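Local coordinates for protein chloride intracellular channel exc-4 (Caenorhabditis elegans, PDB 2YV9) that may insert into membranes to form chloride ion channels and is required to regulate lumen size as the excretory canal grows, at residues A[198-210]-A[238-250]. Numbering follows the deposited sequence.
Sequences RLHHIRIIGLSLL and CPADQDIIHHYKE
Helix 198-210 and helix 241-250 pass at 78° with their axes 9.6 Å apart, and the CA atoms of Ile205 and Ile245 lie 6.3 Å from each other near the crossing. Ile244 is the central knob, set in a hole formed by His200, His201, Ile204 and Ile205. Its two branches divide the work: CG2 stands over the middle of one face of the His201 ring, 4.2 Å from the centroid and close to the normal, which defines a CH-pi contact, while CD1 reaches CD2 of His200 at 3.5 Å. From helix 198-210, Ile205 contributes CD1, 3.7 Å from CA of Ile245, and CG1, which touches CD2 of Tyr248.

The direct polar link runs from ND1 of His201 to OH of Tyr248, 2.6 Å long and nearly straight at 173°. It lies in the plane of the imidazole, and the two rings stand almost perpendicular, meeting rim to rim. A phenylalanine in place of Tyr248 would probably leave ND1 of His201 without this partner and the imidazole less firmly fixed in rotation, while Tyr127 would lose its bond to the same hydroxyl.

At the N-terminal end of segment 238-250, His200 turns its CG away from its own backbone N (chi1 -173°), which puts the ring beside Cys238, whose SG approaches CD2 obliquely. Water 1 bridges NE2 of His200 to O of Pro239 and OD1 of Asp241; Tyr229 holds the ring's ND1, and Thr266 and Thr268 bind OD2 of Asp241.

The crossing belongs to the all-helical C-terminal part of the GST-like fold: helix 117-140 packs on Ile205 and Tyr248, and helix 38-52 of the thioredoxin-like N-terminal domain meets His201 and Cys238.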
ATOM      1  N   ARG A 198      -3.872 -12.970 -10.148  1.00 22.06           N
ATOM      2  CA  ARG A 198      -5.029 -13.516  -9.424  1.00 17.64           C
ATOM      3  C   ARG A 198      -5.510 -14.842 -10.057  1.00 17.68           C
ATOM      4  O   ARG A 198      -5.803 -15.840  -9.375  1.00 20.41           O
ATOM      5  CB  ARG A 198      -6.099 -12.473  -9.228  1.00 20.82           C
ATOM      6  CG  ARG A 198      -5.659 -11.366  -8.255  1.00 21.65           C
ATOM      7  CD  ARG A 198      -6.639 -10.165  -8.187  1.00 24.05           C
ATOM      8  NE  ARG A 198      -6.306  -9.230  -7.108  1.00 22.76           N
ATOM      9  CZ  ARG A 198      -5.188  -8.515  -7.056  1.00 24.77           C
ATOM     10  NH1 ARG A 198      -4.324  -8.559  -8.068  1.00 22.34           N
ATOM     11  NH2 ARG A 198      -4.928  -7.747  -6.011  1.00 26.74           N
ATOM     12  N   LEU A 199      -5.611 -14.859 -11.380  1.00 18.67           N
ATOM     13  CA  LEU A 199      -6.003 -16.069 -12.058  1.00 22.81           C
ATOM     14  C   LEU A 199      -5.043 -17.211 -11.786  1.00 19.93           C
ATOM     15  O   LEU A 199      -5.476 -18.323 -11.540  1.00 22.20           O
ATOM     16  CB  LEU A 199      -6.172 -15.820 -13.547  1.00 22.66           C
ATOM     17  CG  LEU A 199      -7.378 -15.035 -13.997  1.00 18.88           C
ATOM     18  CD1 LEU A 199      -7.292 -14.675 -15.528  1.00 23.05           C
ATOM     19  CD2 LEU A 199      -8.734 -15.817 -13.768  1.00 21.03           C
ATOM     20  N   HIS A 200      -3.749 -16.931 -11.861  1.00 22.32           N
ATOM     21  CA  HIS A 200      -2.745 -17.978 -11.656  1.00 21.14           C
ATOM     22  C   HIS A 200      -2.798 -18.473 -10.218  1.00 22.00           C
ATOM     23  O   HIS A 200      -2.761 -19.693  -9.981  1.00 22.67           O
ATOM     24  CB  HIS A 200      -1.364 -17.434 -11.909  1.00 22.39           C
ATOM     25  CG  HIS A 200      -0.314 -18.490 -11.883  1.00 20.79           C
ATOM     26  ND1 HIS A 200      -0.314 -19.591 -12.722  1.00 19.94           N
ATOM     27  CD2 HIS A 200       0.752 -18.643 -11.062  1.00 24.60           C
ATOM     28  CE1 HIS A 200       0.722 -20.358 -12.419  1.00 24.89           C
ATOM     29  NE2 HIS A 200       1.379 -19.809 -11.419  1.00 24.17           N
ATOM     30  N   HIS A 201      -2.941 -17.561  -9.257  1.00 19.20           N
ATOM     31  CA  HIS A 201      -3.149 -17.958  -7.844  1.00 19.72           C
ATOM     32  C   HIS A 201      -4.373 -18.901  -7.734  1.00 24.25           C
ATOM     33  O   HIS A 201      -4.341 -19.960  -7.069  1.00 23.53           O
ATOM     34  CB  HIS A 201      -3.371 -16.770  -6.905  1.00 18.83           C
ATOM     35  CG  HIS A 201      -2.132 -16.013  -6.569  1.00 23.28           C
ATOM     36  ND1 HIS A 201      -1.942 -15.418  -5.337  1.00 22.12           N
ATOM     37  CD2 HIS A 201      -0.992 -15.809  -7.274  1.00 23.88           C
ATOM     38  CE1 HIS A 201      -0.763 -14.816  -5.335  1.00 23.03           C
ATOM     39  NE2 HIS A 201      -0.154 -15.053  -6.488  1.00 19.92           N
ATOM     40  N   ILE A 202      -5.478 -18.504  -8.382  1.00 20.27           N
ATOM     41  CA  ILE A 202      -6.683 -19.281  -8.275  1.00 21.68           C
ATOM     42  C   ILE A 202      -6.431 -20.671  -8.877  1.00 23.56           C
ATOM     43  O   ILE A 202      -6.898 -21.687  -8.351  1.00 23.42           O
ATOM     44  CB  ILE A 202      -7.844 -18.574  -9.015  1.00 18.48           C
ATOM     45  CG1 ILE A 202      -8.273 -17.390  -8.180  1.00 21.96           C
ATOM     46  CG2 ILE A 202      -8.952 -19.476  -9.211  1.00 20.58           C
ATOM     47  CD1 ILE A 202      -9.288 -16.442  -8.838  1.00 22.53           C
ATOM     48  N   ARG A 203      -5.691 -20.734 -10.005  1.00 21.16           N
ATOM     49  CA  ARG A 203      -5.443 -22.024 -10.650  1.00 24.35           C
ATOM     50  C   ARG A 203      -4.613 -22.960  -9.758  1.00 24.35           C
ATOM     51  O   ARG A 203      -4.982 -24.105  -9.496  1.00 24.48           O
ATOM     52  CB  ARG A 203      -4.719 -21.836 -11.982  1.00 25.17           C
ATOM     53  CG  ARG A 203      -5.085 -22.873 -13.002  1.00 29.52           C
ATOM     54  CD  ARG A 203      -4.200 -24.065 -13.015  1.00 31.82           C
ATOM     55  NE  ARG A 203      -4.736 -25.153 -13.842  1.00 26.92           N
ATOM     56  CZ  ARG A 203      -4.044 -25.844 -14.747  1.00 23.93           C
ATOM     57  NH1 ARG A 203      -2.773 -25.599 -14.982  1.00 25.95           N
ATOM     58  NH2 ARG A 203      -4.624 -26.845 -15.387  1.00 26.66           N
ATOM     59  N   ILE A 204      -3.503 -22.437  -9.269  1.00 22.23           N
ATOM     60  CA  ILE A 204      -2.592 -23.208  -8.394  1.00 20.42           C
ATOM     61  C   ILE A 204      -3.280 -23.606  -7.101  1.00 24.22           C
ATOM     62  O   ILE A 204      -3.192 -24.765  -6.680  1.00 24.86           O
ATOM     63  CB  ILE A 204      -1.310 -22.407  -8.091  1.00 24.24           C
ATOM     64  CG1 ILE A 204      -0.499 -22.107  -9.355  1.00 21.64           C
ATOM     65  CG2 ILE A 204      -0.389 -23.161  -7.091  1.00 22.81           C
ATOM     66  CD1 ILE A 204      -0.223 -23.317 -10.241  1.00 20.46           C
ATOM     67  N   ILE A 205      -3.938 -22.668  -6.435  1.00 22.78           N
ATOM     68  CA  ILE A 205      -4.588 -22.969  -5.140  1.00 20.78           C
ATOM     69  C   ILE A 205      -5.792 -23.904  -5.375  1.00 21.69           C
ATOM     70  O   ILE A 205      -6.060 -24.834  -4.615  1.00 23.82           O
ATOM     71  CB  ILE A 205      -4.995 -21.703  -4.393  1.00 23.43           C
ATOM     72  CG1 ILE A 205      -3.757 -20.926  -3.979  1.00 28.43           C
ATOM     73  CG2 ILE A 205      -5.870 -22.025  -3.125  1.00 25.09           C
ATOM     74  CD1 ILE A 205      -2.741 -21.764  -3.148  1.00 24.80           C
ATOM     75  N   GLY A 206      -6.532 -23.676  -6.457  1.00 22.06           N
ATOM     76  CA  GLY A 206      -7.573 -24.637  -6.808  1.00 24.74           C
ATOM     77  C   GLY A 206      -7.109 -26.074  -6.948  1.00 28.19           C
ATOM     78  O   GLY A 206      -7.705 -27.014  -6.329  1.00 25.37           O
ATOM     79  N   LEU A 207      -6.065 -26.294  -7.745  1.00 27.12           N
ATOM     80  CA  LEU A 207      -5.586 -27.669  -7.993  1.00 25.40           C
ATOM     81  C   LEU A 207      -4.963 -28.222  -6.725  1.00 29.08           C
ATOM     82  O   LEU A 207      -5.141 -29.409  -6.421  1.00 32.10           O
ATOM     83  CB  LEU A 207      -4.589 -27.764  -9.153  1.00 28.07           C
ATOM     84  CG  LEU A 207      -5.254 -27.580 -10.537  1.00 27.85           C
ATOM     85  CD1 LEU A 207      -4.201 -27.802 -11.598  1.00 33.60           C
ATOM     86  CD2 LEU A 207      -6.419 -28.533 -10.747  1.00 27.12           C
ATOM     87  N   SER A 208      -4.257 -27.386  -5.978  1.00 24.07           N
ATOM     88  CA  SER A 208      -3.413 -27.944  -4.895  1.00 25.47           C
ATOM     89  C   SER A 208      -4.116 -28.120  -3.557  1.00 36.33           C
ATOM     90  O   SER A 208      -3.862 -29.119  -2.840  1.00 35.45           O
ATOM     91  CB  SER A 208      -2.170 -27.110  -4.697  1.00 30.06           C
ATOM     92  OG  SER A 208      -2.510 -25.832  -4.193  1.00 35.73           O
ATOM     93  N   LEU A 209      -4.985 -27.166  -3.218  1.00 23.48           N
ATOM     94  CA  LEU A 209      -5.679 -27.108  -1.956  1.00 25.69           C
ATOM     95  C   LEU A 209      -7.216 -27.239  -1.977  1.00 37.86           C
ATOM     96  O   LEU A 209      -7.822 -27.763  -1.025  1.00 36.74           O
ATOM     97  CB  LEU A 209      -5.354 -25.783  -1.247  1.00 32.98           C
ATOM     98  CG  LEU A 209      -3.937 -25.451  -0.774  1.00 36.78           C
ATOM     99  CD1 LEU A 209      -3.887 -24.009  -0.185  1.00 31.14           C
ATOM    100  CD2 LEU A 209      -3.507 -26.471   0.233  1.00 37.42           C
ATOM    101  N   LEU A 210      -7.876 -26.704  -2.994  1.00 24.30           N
ATOM    102  CA  LEU A 210      -9.312 -26.591  -2.904  1.00 26.51           C
ATOM    103  C   LEU A 210     -10.095 -27.557  -3.769  1.00 22.86           C
ATOM    104  O   LEU A 210     -11.314 -27.624  -3.650  1.00 36.43           O
ATOM    105  CB  LEU A 210      -9.741 -25.164  -3.212  1.00 20.09           C
ATOM    106  CG  LEU A 210      -9.232 -24.008  -2.343  1.00 24.09           C
ATOM    107  CD1 LEU A 210      -9.748 -22.661  -2.720  1.00 21.31           C
ATOM    108  CD2 LEU A 210      -9.549 -24.233  -0.870  1.00 26.39           C
ATOM    109  N   CYS A 238       6.681 -14.211 -11.643  1.00 24.50           N
ATOM    110  CA  CYS A 238       5.717 -15.194 -11.137  1.00 21.42           C
ATOM    111  C   CYS A 238       6.381 -16.103 -10.106  1.00 22.14           C
ATOM    112  O   CYS A 238       7.431 -16.723 -10.390  1.00 22.54           O
ATOM    113  CB  CYS A 238       5.154 -16.043 -12.289  1.00 25.62           C
ATOM    114  SG  CYS A 238       3.882 -17.220 -11.751  1.00 24.98           S
ATOM    115  N   PRO A 239       5.780 -16.187  -8.899  1.00 21.49           N
ATOM    116  CA  PRO A 239       6.419 -17.034  -7.903  1.00 21.32           C
ATOM    117  C   PRO A 239       6.248 -18.482  -8.219  1.00 22.97           C
ATOM    118  O   PRO A 239       5.332 -18.832  -8.925  1.00 23.81           O
ATOM    119  CB  PRO A 239       5.662 -16.701  -6.627  1.00 24.07           C
ATOM    120  CG  PRO A 239       4.360 -16.294  -7.072  1.00 24.74           C
ATOM    121  CD  PRO A 239       4.602 -15.536  -8.359  1.00 21.28           C
ATOM    122  N   ALA A 240       7.105 -19.337  -7.628  1.00 23.24           N
ATOM    123  CA  ALA A 240       6.941 -20.786  -7.767  1.00 23.56           C
ATOM    124  C   ALA A 240       5.651 -21.298  -7.103  1.00 23.07           C
ATOM    125  O   ALA A 240       5.117 -20.692  -6.132  1.00 22.90           O
ATOM    126  CB  ALA A 240       8.193 -21.534  -7.135  1.00 23.19           C
ATOM    127  N   ASP A 241       5.145 -22.426  -7.638  1.00 25.00           N
ATOM    128  CA  ASP A 241       3.941 -23.041  -7.125  1.00 22.17           C
ATOM    129  C   ASP A 241       3.960 -23.184  -5.594  1.00 22.26           C
ATOM    130  O   ASP A 241       2.981 -22.891  -4.892  1.00 25.24           O
ATOM    131  CB  ASP A 241       3.747 -24.453  -7.673  1.00 25.79           C
ATOM    132  CG  ASP A 241       3.769 -24.541  -9.193  1.00 26.16           C
ATOM    133  OD1 ASP A 241       3.472 -23.536  -9.926  1.00 24.32           O
ATOM    134  OD2 ASP A 241       4.064 -25.662  -9.650  1.00 30.09           O
ATOM    135  N   GLN A 242       5.105 -23.648  -5.082  1.00 23.64           N
ATOM    136  CA  GLN A 242       5.211 -23.933  -3.661  1.00 26.43           C
ATOM    137  C   GLN A 242       5.108 -22.685  -2.812  1.00 24.67           C
ATOM    138  O   GLN A 242       4.577 -22.736  -1.690  1.00 23.87           O
ATOM    139  CB  GLN A 242       6.535 -24.619  -3.353  1.00 28.04           C
ATOM    140  CG  GLN A 242       6.650 -26.029  -3.926  1.00 32.37           C
ATOM    141  CD  GLN A 242       6.843 -26.059  -5.410  1.00 26.31           C
ATOM    142  OE1 GLN A 242       7.330 -25.101  -6.028  1.00 27.66           O
ATOM    143  NE2 GLN A 242       6.523 -27.195  -6.005  1.00 31.98           N
ATOM    144  N   ASP A 243       5.597 -21.564  -3.354  1.00 22.24           N
ATOM    145  CA  ASP A 243       5.543 -20.309  -2.642  1.00 21.23           C
ATOM    146  C   ASP A 243       4.134 -19.674  -2.705  1.00 23.51           C
ATOM    147  O   ASP A 243       3.737 -18.964  -1.798  1.00 22.26           O
ATOM    148  CB  ASP A 243       6.642 -19.348  -3.107  1.00 24.74           C
ATOM    149  CG  ASP A 243       7.994 -19.939  -2.905  1.00 24.05           C
ATOM    150  OD1 ASP A 243       8.119 -20.484  -1.768  1.00 25.04           O
ATOM    151  OD2 ASP A 243       8.819 -19.970  -3.853  1.00 26.39           O
ATOM    152  N   ILE A 244       3.374 -19.957  -3.770  1.00 20.30           N
ATOM    153  CA  ILE A 244       2.011 -19.499  -3.810  1.00 21.25           C
ATOM    154  C   ILE A 244       1.213 -20.282  -2.744  1.00 20.79           C
ATOM    155  O   ILE A 244       0.473 -19.696  -1.958  1.00 23.89           O
ATOM    156  CB  ILE A 244       1.371 -19.713  -5.208  1.00 27.92           C
ATOM    157  CG1 ILE A 244       2.082 -18.837  -6.259  1.00 23.92           C
ATOM    158  CG2 ILE A 244      -0.140 -19.352  -5.142  1.00 24.16           C
ATOM    159  CD1 ILE A 244       1.726 -19.150  -7.767  1.00 22.09           C
ATOM    160  N   ILE A 245       1.371 -21.609  -2.749  1.00 23.35           N
ATOM    161  CA  ILE A 245       0.673 -22.480  -1.779  1.00 22.85           C
ATOM    162  C   ILE A 245       1.035 -22.064  -0.365  1.00 22.88           C
ATOM    163  O   ILE A 245       0.158 -21.833   0.482  1.00 25.43           O
ATOM    164  CB  ILE A 245       0.997 -23.945  -2.035  1.00 25.63           C
ATOM    165  CG1 ILE A 245       0.416 -24.426  -3.368  1.00 29.78           C
ATOM    166  CG2 ILE A 245       0.418 -24.804  -0.920  1.00 27.32           C
ATOM    167  CD1 ILE A 245       1.226 -25.573  -3.981  1.00 31.46           C
ATOM    168  N   HIS A 246       2.324 -21.849  -0.104  1.00 25.02           N
ATOM    169  CA  HIS A 246       2.760 -21.490   1.239  1.00 24.84           C
ATOM    170  C   HIS A 246       2.244 -20.147   1.718  1.00 25.91           C
ATOM    171  O   HIS A 246       1.895 -19.995   2.868  1.00 28.85           O
ATOM    172  CB  HIS A 246       4.273 -21.508   1.294  1.00 28.30           C
ATOM    173  CG  HIS A 246       4.808 -21.475   2.689  1.00 27.56           C
ATOM    174  ND1 HIS A 246       5.258 -20.320   3.291  1.00 29.61           N
ATOM    175  CD2 HIS A 246       4.919 -22.455   3.619  1.00 31.56           C
ATOM    176  CE1 HIS A 246       5.651 -20.598   4.526  1.00 37.56           C
ATOM    177  NE2 HIS A 246       5.447 -21.885   4.752  1.00 33.83           N
ATOM    178  N   HIS A 247       2.123 -19.194   0.780  1.00 24.82           N
ATOM    179  CA  HIS A 247       1.609 -17.889   1.092  1.00 24.34           C
ATOM    180  C   HIS A 247       0.224 -18.008   1.712  1.00 25.49           C
ATOM    181  O   HIS A 247      -0.031 -17.405   2.757  1.00 28.30           O
ATOM    182  CB  HIS A 247       1.620 -17.036  -0.201  1.00 22.04           C
ATOM    183  CG  HIS A 247       0.915 -15.725  -0.090  1.00 24.84           C
ATOM    184  ND1 HIS A 247       1.553 -14.561   0.285  1.00 31.26           N
ATOM    185  CD2 HIS A 247      -0.369 -15.382  -0.358  1.00 29.33           C
ATOM    186  CE1 HIS A 247       0.693 -13.556   0.235  1.00 37.17           C
ATOM    187  NE2 HIS A 247      -0.484 -14.030  -0.134  1.00 36.08           N
ATOM    188  N   TYR A 248      -0.663 -18.761   1.055  1.00 26.91           N
ATOM    189  CA  TYR A 248      -2.040 -18.877   1.533  1.00 26.28           C
ATOM    190  C   TYR A 248      -2.018 -19.776   2.773  1.00 33.01           C
ATOM    191  O   TYR A 248      -2.742 -19.511   3.710  1.00 31.27           O
ATOM    192  CB  TYR A 248      -2.987 -19.399   0.486  1.00 30.14           C
ATOM    193  CG  TYR A 248      -3.234 -18.373  -0.596  1.00 22.33           C
ATOM    194  CD1 TYR A 248      -4.201 -17.405  -0.443  1.00 25.28           C
ATOM    195  CD2 TYR A 248      -2.426 -18.338  -1.709  1.00 24.02           C
ATOM    196  CE1 TYR A 248      -4.391 -16.448  -1.422  1.00 22.99           C
ATOM    197  CE2 TYR A 248      -2.596 -17.418  -2.695  1.00 22.87           C
ATOM    198  CZ  TYR A 248      -3.598 -16.452  -2.537  1.00 26.30           C
ATOM    199  OH  TYR A 248      -3.730 -15.479  -3.516  1.00 23.96           O
ATOM    200  N   LYS A 249      -1.158 -20.795   2.781  1.00 27.68           N
ATOM    201  CA  LYS A 249      -1.114 -21.662   3.991  1.00 33.16           C
ATOM    202  C   LYS A 249      -0.693 -20.896   5.231  1.00 37.54           C
ATOM    203  O   LYS A 249      -1.322 -21.052   6.285  1.00 37.25           O
ATOM    204  CB  LYS A 249      -0.304 -22.946   3.745  1.00 31.63           C
ATOM    205  CG  LYS A 249      -1.075 -23.902   2.879  1.00 31.55           C
ATOM    206  CD  LYS A 249      -0.383 -25.214   2.617  1.00 40.45           C
ATOM    207  CE  LYS A 249      -0.169 -26.001   3.863  1.00 41.39           C
ATOM    208  NZ  LYS A 249       0.091 -27.438   3.551  1.00 39.39           N
ATOM    209  N   GLU A 250       0.320 -20.029   5.115  1.00 29.88           N
ATOM    210  CA  GLU A 250       0.847 -19.309   6.262  1.00 30.93           C
ATOM    211  C   GLU A 250      -0.152 -18.314   6.865  1.00 49.30           C
ATOM    212  O   GLU A 250      -0.138 -18.091   8.089  1.00 45.63           O
ATOM    213  CB  GLU A 250       2.262 -18.707   6.004  1.00 34.44           C
ATOM    214  CG  GLU A 250       2.372 -17.466   5.089  1.00 42.81           C
ATOM    215  CD  GLU A 250       3.836 -17.000   4.808  1.00 47.02           C
ATOM    216  OE1 GLU A 250       4.756 -17.396   5.579  1.00 44.41           O
ATOM    217  OE2 GLU A 250       4.074 -16.218   3.818  1.00 31.14           O
TER
HETATM  218  O   HOH W   1       3.716 -20.892 -10.263  1.00 24.68           O